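PDB 3I7J: beta-lactamase Mb2281c from Mycobacterium bovis, which probably hydrolyses beta-lactams or related amide or ester bonds, as members of the beta-lactamase clan do. Local coordinates for residues Ala18-Ala23 against Asp162-Ser167; Ser151-Leu156 against Ala243-Thr248; Val158-Leu163 against Gly232-Asp237. All coordinates share one frame; numbering follows the deposited sequence.

Interaction 1: residues Ala18-Ala23 against Asp162-Ser167; sequences AVIGPA and DLLRPS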
loop_
_atom_site.group_PDB
_atom_site.type_symbol
_atom_site.label_atom_id
_atom_site.label_comp_id
_atom_site.label_asym_id
_atom_site.label_seq_id
_atom_site.Cartn_x
_atom_site.Cartn_y
_atom_site.Cartn_z
ATOM N N ALA A 18 10.876 10.032 -4.531
ATOM C CA ALA A 18 10.790 11.135 -3.597
ATOM C C ALA A 18 10.915 10.654 -2.160
ATOM O O ALA A 18 10.415 9.587 -1.799
ATOM C CB ALA A 18 9.461 11.863 -3.783
ATOM N N VAL A 19 11.608 11.441 -1.347
ATOM C CA VAL A 19 11.754 11.143 0.065
ATOM C C VAL A 19 10.837 12.165 0.720
ATOM O O VAL A 19 10.918 13.361 0.423
ATOM C CB VAL A 19 13.187 11.374 0.575
ATOM C CG1 VAL A 19 13.246 11.092 2.080
ATOM C CG2 VAL A 19 14.168 10.479 -0.172
ATOM N N ILE A 20 9.953 11.691 1.589
ATOM C CA ILE A 20 9.005 12.563 2.271
ATOM C C ILE A 20 9.191 12.500 3.784
ATOM O O ILE A 20 9.446 11.438 4.356
ATOM C CB ILE A 20 7.529 12.166 1.951
ATOM C CG1 ILE A 20 7.296 12.184 0.437
ATOM C CG2 ILE A 20 6.558 13.117 2.642
ATOM C CD1 ILE A 20 7.883 10.981 -0.289
ATOM N N GLY A 21 9.071 13.659 4.415
ATOM C CA GLY A 21 9.190 13.758 5.853
ATOM C C GLY A 21 7.928 14.463 6.300
ATOM O O GLY A 21 7.155 14.918 5.450
ATOM N N PRO A 22 7.679 14.575 7.609
ATOM C CA PRO A 22 6.472 15.248 8.107
ATOM C C PRO A 22 6.337 16.707 7.643
ATOM O O PRO A 22 5.234 17.258 7.602
ATOM C CB PRO A 22 6.609 15.118 9.622
ATOM C CG PRO A 22 8.101 15.098 9.820
ATOM C CD PRO A 22 8.568 14.191 8.717
ATOM N N ALA A 23 7.459 17.324 7.281
ATOM C CA ALA A 23 7.453 18.709 6.824
ATOM C C ALA A 23 7.264 18.828 5.313
ATOM O O ALA A 23 6.972 19.908 4.804
ATOM C CB ALA A 23 8.745 19.408 7.244
ATOM N N ASP A 162 0.137 11.901 4.196
ATOM C CA ASP A 162 -1.046 11.535 4.958
ATOM C C ASP A 162 -0.753 10.288 5.794
ATOM O O ASP A 162 -1.332 10.095 6.864
ATOM C CB ASP A 162 -2.213 11.272 4.006
ATOM C CG ASP A 162 -3.538 11.175 4.722
ATOM O OD1 ASP A 162 -3.971 12.189 5.300
ATOM O OD2 ASP A 162 -4.149 10.089 4.709
ATOM N N LEU A 163 0.153 9.444 5.309
ATOM C CA LEU A 163 0.509 8.221 6.035
ATOM C C LEU A 163 1.479 8.504 7.186
ATOM O O LEU A 163 1.618 7.705 8.108
ATOM C CB LEU A 163 1.131 7.203 5.071
ATOM C CG LEU A 163 0.220 6.729 3.935
ATOM C CD1 LEU A 163 0.949 5.716 3.044
ATOM C CD2 LEU A 163 -1.030 6.102 4.533
ATOM N N LEU A 164 2.133 9.659 7.121
ATOM C CA LEU A 164 3.105 10.083 8.122
ATOM C C LEU A 164 2.394 10.866 9.226
ATOM O O LEU A 164 2.681 10.697 10.410
ATOM C CB LEU A 164 4.154 10.952 7.431
ATOM C CG LEU A 164 5.651 10.819 7.719
ATOM C CD1 LEU A 164 6.072 9.374 7.891
ATOM C CD2 LEU A 164 6.414 11.472 6.565
ATOM N N ARG A 165 1.466 11.722 8.807
ATOM C CA ARG A 165 0.649 12.559 9.692
ATOM C C ARG A 165 -0.780 12.458 9.154
ATOM O O ARG A 165 -1.198 13.274 8.339
ATOM C CB ARG A 165 1.121 14.018 9.623
ATOM C CG ARG A 165 2.510 14.258 10.194
ATOM C CD ARG A 165 2.519 14.014 11.693
ATOM N NE ARG A 165 3.828 14.282 12.298
ATOM C CZ ARG A 165 4.864 13.453 12.243
ATOM N NH1 ARG A 165 4.755 12.289 11.609
ATOM N NH2 ARG A 165 6.004 13.790 12.824
ATOM N N PRO A 166 -1.548 11.461 9.615
ATOM C CA PRO A 166 -2.928 11.247 9.167
ATOM C C PRO A 166 -3.847 12.455 9.179
ATOM O O PRO A 166 -3.946 13.159 10.177
ATOM C CB PRO A 166 -3.419 10.135 10.090
ATOM C CG PRO A 166 -2.606 10.346 11.333
ATOM C CD PRO A 166 -1.241 10.593 10.765
ATOM N N SER A 167 -4.508 12.693 8.052
ATOM C CA SER A 167 -5.450 13.792 7.944
ATOM C C SER A 167 -6.759 13.295 7.345
ATOM O O SER A 167 -7.844 13.710 7.757
ATOM C CB SER A 167 -4.895 14.900 7.062
ATOM O OG SER A 167 -5.818 15.973 7.003
#

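Interaction 2: residues Ser151-Leu156 against Ala243-Thr248; sequences STVADL and ALVVLT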
loop_
_atom_site.group_PDB
_atom_site.type_symbol
_atom_site.label_atom_id
_atom_site.label_comp_id
_atom_site.label_asym_id
_atom_site.label_seq_id
_atom_site.Cartn_x
_atom_site.Cartn_y
_atom_site.Cartn_z
ATOM N N SER A 151 -0.907 6.751 -11.093
ATOM C CA SER A 151 -0.561 7.945 -10.331
ATOM C C SER A 151 0.838 8.454 -10.674
ATOM O O SER A 151 1.512 7.913 -11.556
ATOM C CB SER A 151 -0.663 7.637 -8.828
ATOM O OG SER A 151 -0.553 8.814 -8.049
ATOM N N THR A 152 1.266 9.496 -9.961
ATOM C CA THR A 152 2.578 10.123 -10.159
ATOM C C THR A 152 3.328 10.164 -8.840
ATOM O O THR A 152 2.724 10.026 -7.783
ATOM C CB THR A 152 2.420 11.579 -10.622
ATOM O OG1 THR A 152 1.766 12.330 -9.586
ATOM C CG2 THR A 152 1.586 11.656 -11.896
ATOM N N VAL A 153 4.643 10.361 -8.890
ATOM C CA VAL A 153 5.409 10.424 -7.649
ATOM C C VAL A 153 4.960 11.625 -6.810
ATOM O O VAL A 153 4.929 11.552 -5.582
ATOM C CB VAL A 153 6.931 10.505 -7.920
ATOM C CG1 VAL A 153 7.693 10.686 -6.605
ATOM C CG2 VAL A 153 7.391 9.223 -8.602
ATOM N N ALA A 154 4.602 12.722 -7.474
ATOM C CA ALA A 154 4.145 13.927 -6.780
ATOM C C ALA A 154 2.878 13.646 -5.974
ATOM O O ALA A 154 2.756 14.066 -4.820
ATOM C CB ALA A 154 3.877 15.049 -7.787
ATOM N N ASP A 155 1.924 12.958 -6.598
ATOM C CA ASP A 155 0.672 12.608 -5.934
ATOM C C ASP A 155 0.934 11.608 -4.805
ATOM O O ASP A 155 0.373 11.731 -3.715
ATOM C CB ASP A 155 -0.324 11.994 -6.928
ATOM C CG ASP A 155 -1.161 13.035 -7.639
ATOM O OD1 ASP A 155 -0.802 14.234 -7.585
ATOM O OD2 ASP A 155 -2.176 12.648 -8.265
ATOM N N LEU A 156 1.782 10.616 -5.064
ATOM C CA LEU A 156 2.079 9.626 -4.040
ATOM C C LEU A 156 2.849 10.250 -2.891
ATOM O O LEU A 156 2.751 9.796 -1.750
ATOM C CB LEU A 156 2.869 8.459 -4.621
ATOM C CG LEU A 156 2.085 7.510 -5.518
ATOM C CD1 LEU A 156 2.930 6.262 -5.726
ATOM C CD2 LEU A 156 0.749 7.127 -4.870
ATOM N N ALA A 243 9.391 8.625 4.677
ATOM C CA ALA A 243 8.661 7.865 3.670
ATOM C C ALA A 243 9.447 7.877 2.367
ATOM O O ALA A 243 10.145 8.845 2.057
ATOM C CB ALA A 243 7.280 8.468 3.446
ATOM N N LEU A 244 9.342 6.795 1.608
ATOM C CA LEU A 244 10.039 6.715 0.335
ATOM C C LEU A 244 9.097 6.192 -0.720
ATOM O O LEU A 244 8.420 5.189 -0.517
ATOM C CB LEU A 244 11.264 5.792 0.432
ATOM C CG LEU A 244 11.952 5.444 -0.899
ATOM C CD1 LEU A 244 12.459 6.707 -1.585
ATOM C CD2 LEU A 244 13.102 4.475 -0.642
ATOM N N VAL A 245 9.041 6.897 -1.840
ATOM C CA VAL A 245 8.201 6.497 -2.956
ATOM C C VAL A 245 9.104 6.260 -4.164
ATOM O O VAL A 245 9.910 7.124 -4.512
ATOM C CB VAL A 245 7.185 7.602 -3.331
ATOM C CG1 VAL A 245 6.583 7.303 -4.692
ATOM C CG2 VAL A 245 6.072 7.682 -2.279
ATOM N N VAL A 246 8.993 5.088 -4.782
ATOM C CA VAL A 246 9.772 4.783 -5.979
ATOM C C VAL A 246 8.879 4.165 -7.047
ATOM O O VAL A 246 8.200 3.167 -6.802
ATOM C CB VAL A 246 10.952 3.799 -5.712
ATOM C CG1 VAL A 246 11.591 3.398 -7.042
ATOM C CG2 VAL A 246 12.013 4.457 -4.830
ATOM N N LEU A 247 8.883 4.773 -8.229
ATOM C CA LEU A 247 8.102 4.285 -9.364
ATOM C C LEU A 247 9.016 4.153 -10.580
ATOM O O LEU A 247 9.724 5.100 -10.939
ATOM C CB LEU A 247 6.955 5.249 -9.690
ATOM C CG LEU A 247 5.877 5.482 -8.621
ATOM C CD1 LEU A 247 4.847 6.468 -9.164
ATOM C CD2 LEU A 247 5.208 4.165 -8.237
ATOM N N THR A 248 9.007 2.972 -11.194
ATOM C CA THR A 248 9.818 2.699 -12.376
ATOM C C THR A 248 8.962 2.083 -13.475
ATOM O O THR A 248 7.851 1.598 -13.229
ATOM C CB THR A 248 10.967 1.708 -12.095
ATOM O OG1 THR A 248 10.471 0.361 -12.137
ATOM C CG2 THR A 248 11.589 1.978 -10.735
#

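Interaction 3: residues Val158-Leu163 against Gly232-Asp237; sequences VFAGDL and GFIWVD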
loop_
_atom_site.group_PDB
_atom_site.type_symbol
_atom_site.label_atom_id
_atom_site.label_comp_id
_atom_site.label_asym_id
_atom_site.label_seq_id
_atom_site.Cartn_x
_atom_site.Cartn_y
_atom_site.Cartn_z
ATOM N N VAL A 158 2.367 13.229 -1.726
ATOM C CA VAL A 158 1.336 13.860 -0.912
ATOM C C VAL A 158 0.659 12.772 -0.075
ATOM O O VAL A 158 0.386 12.964 1.111
ATOM C CB VAL A 158 0.272 14.551 -1.804
ATOM C CG1 VAL A 158 -0.867 15.086 -0.948
ATOM C CG2 VAL A 158 0.914 15.688 -2.598
ATOM N N PHE A 159 0.396 11.624 -0.699
ATOM C CA PHE A 159 -0.242 10.507 -0.009
ATOM C C PHE A 159 0.634 10.060 1.155
ATOM O O PHE A 159 0.149 9.880 2.278
ATOM C CB PHE A 159 -0.480 9.338 -0.974
ATOM C CG PHE A 159 -1.316 8.233 -0.389
ATOM C CD1 PHE A 159 -2.636 8.468 0.004
ATOM C CD2 PHE A 159 -0.788 6.962 -0.219
ATOM C CE1 PHE A 159 -3.419 7.449 0.557
ATOM C CE2 PHE A 159 -1.563 5.938 0.332
ATOM C CZ PHE A 159 -2.887 6.185 0.722
ATOM N N ALA A 160 1.930 9.906 0.890
ATOM C CA ALA A 160 2.877 9.497 1.930
ATOM C C ALA A 160 2.804 10.473 3.105
ATOM O O ALA A 160 3.029 10.091 4.255
ATOM C CB ALA A 160 4.301 9.460 1.362
ATOM N N GLY A 161 2.487 11.731 2.807
ATOM C CA GLY A 161 2.378 12.726 3.857
ATOM C C GLY A 161 1.222 12.390 4.784
ATOM O O GLY A 161 1.305 12.552 6.003
ATOM N N ASP A 162 0.137 11.901 4.196
ATOM C CA ASP A 162 -1.046 11.535 4.958
ATOM C C ASP A 162 -0.753 10.288 5.794
ATOM O O ASP A 162 -1.332 10.095 6.864
ATOM C CB ASP A 162 -2.213 11.272 4.006
ATOM C CG ASP A 162 -3.538 11.175 4.722
ATOM O OD1 ASP A 162 -3.971 12.189 5.300
ATOM O OD2 ASP A 162 -4.149 10.089 4.709
ATOM N N LEU A 163 0.153 9.444 5.309
ATOM C CA LEU A 163 0.509 8.221 6.035
ATOM C C LEU A 163 1.479 8.504 7.186
ATOM O O LEU A 163 1.618 7.705 8.108
ATOM C CB LEU A 163 1.131 7.203 5.071
ATOM C CG LEU A 163 0.220 6.729 3.935
ATOM C CD1 LEU A 163 0.949 5.716 3.044
ATOM C CD2 LEU A 163 -1.030 6.102 4.533
ATOM N N GLY A 232 7.161 -0.632 -8.642
ATOM C CA GLY A 232 7.030 0.581 -7.854
ATOM C C GLY A 232 6.731 0.206 -6.413
ATOM O O GLY A 232 6.307 -0.916 -6.147
ATOM N N PHE A 233 6.958 1.119 -5.476
ATOM C CA PHE A 233 6.679 0.816 -4.088
ATOM C C PHE A 233 6.593 2.060 -3.212
ATOM O O PHE A 233 6.990 3.160 -3.608
ATOM C CB PHE A 233 7.742 -0.139 -3.508
ATOM C CG PHE A 233 9.090 0.507 -3.241
ATOM C CD1 PHE A 233 9.266 1.409 -2.191
ATOM C CD2 PHE A 233 10.192 0.182 -4.028
ATOM C CE1 PHE A 233 10.525 1.975 -1.929
ATOM C CE2 PHE A 233 11.449 0.740 -3.776
ATOM C CZ PHE A 233 11.617 1.637 -2.726
ATOM N N ILE A 234 6.063 1.872 -2.013
ATOM C CA ILE A 234 5.967 2.952 -1.061
ATOM C C ILE A 234 6.063 2.384 0.342
ATOM O O ILE A 234 5.404 1.402 0.676
ATOM C CB ILE A 234 4.634 3.737 -1.198
ATOM C CG1 ILE A 234 4.541 4.791 -0.082
ATOM C CG2 ILE A 234 3.429 2.788 -1.106
ATOM C CD1 ILE A 234 3.337 5.735 -0.224
ATOM N N TRP A 235 6.938 2.970 1.145
ATOM C CA TRP A 235 7.042 2.563 2.527
ATOM C C TRP A 235 7.126 3.813 3.372
ATOM O O TRP A 235 7.609 4.859 2.929
ATOM C CB TRP A 235 8.224 1.601 2.796
ATOM C CG TRP A 235 9.627 2.069 2.480
ATOM C CD1 TRP A 235 10.462 1.541 1.533
ATOM C CD2 TRP A 235 10.396 3.052 3.184
ATOM N NE1 TRP A 235 11.701 2.126 1.612
ATOM C CE2 TRP A 235 11.690 3.057 2.617
ATOM C CE3 TRP A 235 10.123 3.926 4.245
ATOM C CZ2 TRP A 235 12.713 3.908 3.075
ATOM C CZ3 TRP A 235 11.135 4.770 4.699
ATOM C CH2 TRP A 235 12.413 4.752 4.116
ATOM N N VAL A 236 6.600 3.690 4.581
ATOM C CA VAL A 236 6.557 4.770 5.550
ATOM C C VAL A 236 7.133 4.150 6.805
ATOM O O VAL A 236 6.659 3.111 7.252
ATOM C CB VAL A 236 5.096 5.192 5.825
ATOM C CG1 VAL A 236 5.054 6.400 6.748
ATOM C CG2 VAL A 236 4.390 5.486 4.508
ATOM N N ASP A 237 8.163 4.765 7.366
ATOM C CA ASP A 237 8.772 4.220 8.569
ATOM C C ASP A 237 8.438 5.170 9.719
ATOM O O ASP A 237 9.011 6.248 9.815
ATOM C CB ASP A 237 10.288 4.114 8.366
ATOM C CG ASP A 237 10.974 3.360 9.481
ATOM O OD1 ASP A 237 10.563 3.536 10.649
ATOM O OD2 ASP A 237 11.933 2.607 9.191
#

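Interaction 1: residues Ala18-Ala23 against Asp162-Ser167
Pro22 and Leu164 bring the two backbones closest, their CA atoms 6.2 Å apart, where strand 15-21 runs out into a turn and helix 153-164 reaches its last residue. Leu164 makes the buried part of the contact with a single methyl. Leu164 CD2 sits 3.4 Å from Gly21 C and 3.5 Å from Pro22 N, so it rests on the peptide joining those residues rather than on a side chain. Further contacts are wider: Leu164 CD2 meets Pro22 CD at 4.1 Å, and Ile20 CG2 at 4.3 Å, the end of the isoleucine leading elsewhere.

Arg165, the first residue beyond helical geometry, forms the exposed part. With CG beside the backbone N (chi1 -67°) and a bend at chi2, its chain brings the guanidinium of Arg165 over Pro22, whose CB lies 3.5 Å above the centre of one face. The group is held by Arg165 NH1 donating to Leu164 O at 2.9 Å (N-H...O 151°). That oxygen lies almost in the guanidinium plane, although the donor stands well above the carbonyl plane. Arg165 NH2 also forms a salt bridge with Asp241, giving the group a second anchor.

No hydrogen bond joins the segments. The C-terminal end of a helix packed on an antiparallel sheet here meets the turn between strands 15-21 and 24-29. Strand 15-21 pairs with strand 242-248 through Ile20 and Ala243, and Leu164 also touches Val236 of strand 232-237.

Interaction 2: residues Ser151-Leu156 against Ala243-Thr248
Leu156 N donates to Thr152 O at 2.9 Å, a bond that closes the first turn of helix 153-164, the helix that faces strand 242-248. Thr152 is also the N-cap: Thr152 OG1 accepts from Asp155 N at 3.1 Å with an N-H...O angle of 162°. Just outside, Thr136 OG1 is hydrogen-bonded to both Ser151 OG and Asp155 OD2, tying the residue before the cap to the first turn.

The side chains that meet across the contact are apolar, and no hydrogen bond crosses it. Val153 and Leu156, three residues apart on the helix, meet Val245 and Leu247, alternate residues on one face of the strand. The two branches of Val153 divide the work. Val153 CG1, anti to the backbone N (chi1 175°), reaches Val245 CG1 at 4.0 Å, while Val153 CG2 meets Leu247 CD1 at 3.8 Å; the valine lies alongside both partners, pointing the opposite way. Leu156 crosses Val245 at about a right angle, Leu156 CB and CD1 each lying 3.9 Å from Val245 CG1. Leu156 CD1 also reaches the two methyls of Leu247. Leu247 CG lies beside its backbone N (chi1 -62°), and from there Leu247 CD1 extends to the helix start, 4.0 Å from Thr152 C.

Strand 15-21 adds Ala16 against Val153, and Leu38 lies against Leu247. All six touching residues are buried. The chemistry implies that between these two segments the fit of methyl groups, without directional bonds, holds the helix start against the strand, whereas the polar side chains of Ser151, Thr152 and Asp155 serve the cap and bonds to Thr135 and Thr136.

Interaction 3: residues Val158-Leu163 against Gly232-Asp237
Leu163 and Val236 form the tight end of a helix-on-sheet contact within the alpha/beta fold of the serine beta-lactamases, in which helix 153-164 packs on one face of the antiparallel sheet and helix 256-271 on the other. The axes of Val158-Leu163 and Gly232-Asp237 approach to 9.1 Å and run in roughly the same direction, at a signed crossing angle of -32°. Their nearest CA atoms, those of Leu163 and Val236, are 7.0 Å apart.

At this end the leucine and valine side chains meet at about a right angle. Val236 CG2 rests against two carbons of Leu163, 3.7 Å from both CB and CD1.

Toward the earlier helix turn the packing widens and depends on one methyl. Ile234 is extended through both torsions (chi1 175°, chi2 173°), which carries its CD1 out to the helix. There Ile234 CD1 meets Leu163 CD1 at 4.0 Å, Ala160 CB at 4.2 Å and Phe159 CD2 at 4.3 Å. The phenylalanine offers its ring edge, the methyl lying near the ring plane. The ring also packs on helices 42-56 and 119-131, among them on Leu45 and Val127, so this side is shared with other parts of the core.

The partly exposed residues Val158 and Gly161 make no contact with the strand. Asp162 also faces elsewhere, forming a salt bridge with Arg48. Back at the tight end, the second methyl of the valine, Val236 CG1, lies 3.9 Å from Leu163 O.

All three interactions set helix 153-164 against the same antiparallel sheet, each on a different strand: 15-21 in interaction 1, 242-248 in interaction 2 and 232-237 in interaction 3. Interactions 2 and 3 involve only buried touching residues and rest chiefly on aliphatic side chains, with one ring edge; their adjacent strands are joined by backbone hydrogen bonds, Leu244 N to Trp235 O among them. Interaction 1 lies at the helix's C-terminal end, where a buried leucine gives way to an exposed proline and arginine and charge enters the contact. It shares Asp162 and Leu163 with interaction 3, while Ala18 CB, 3.5 Å from Val153 CG1, connects it to interaction 2.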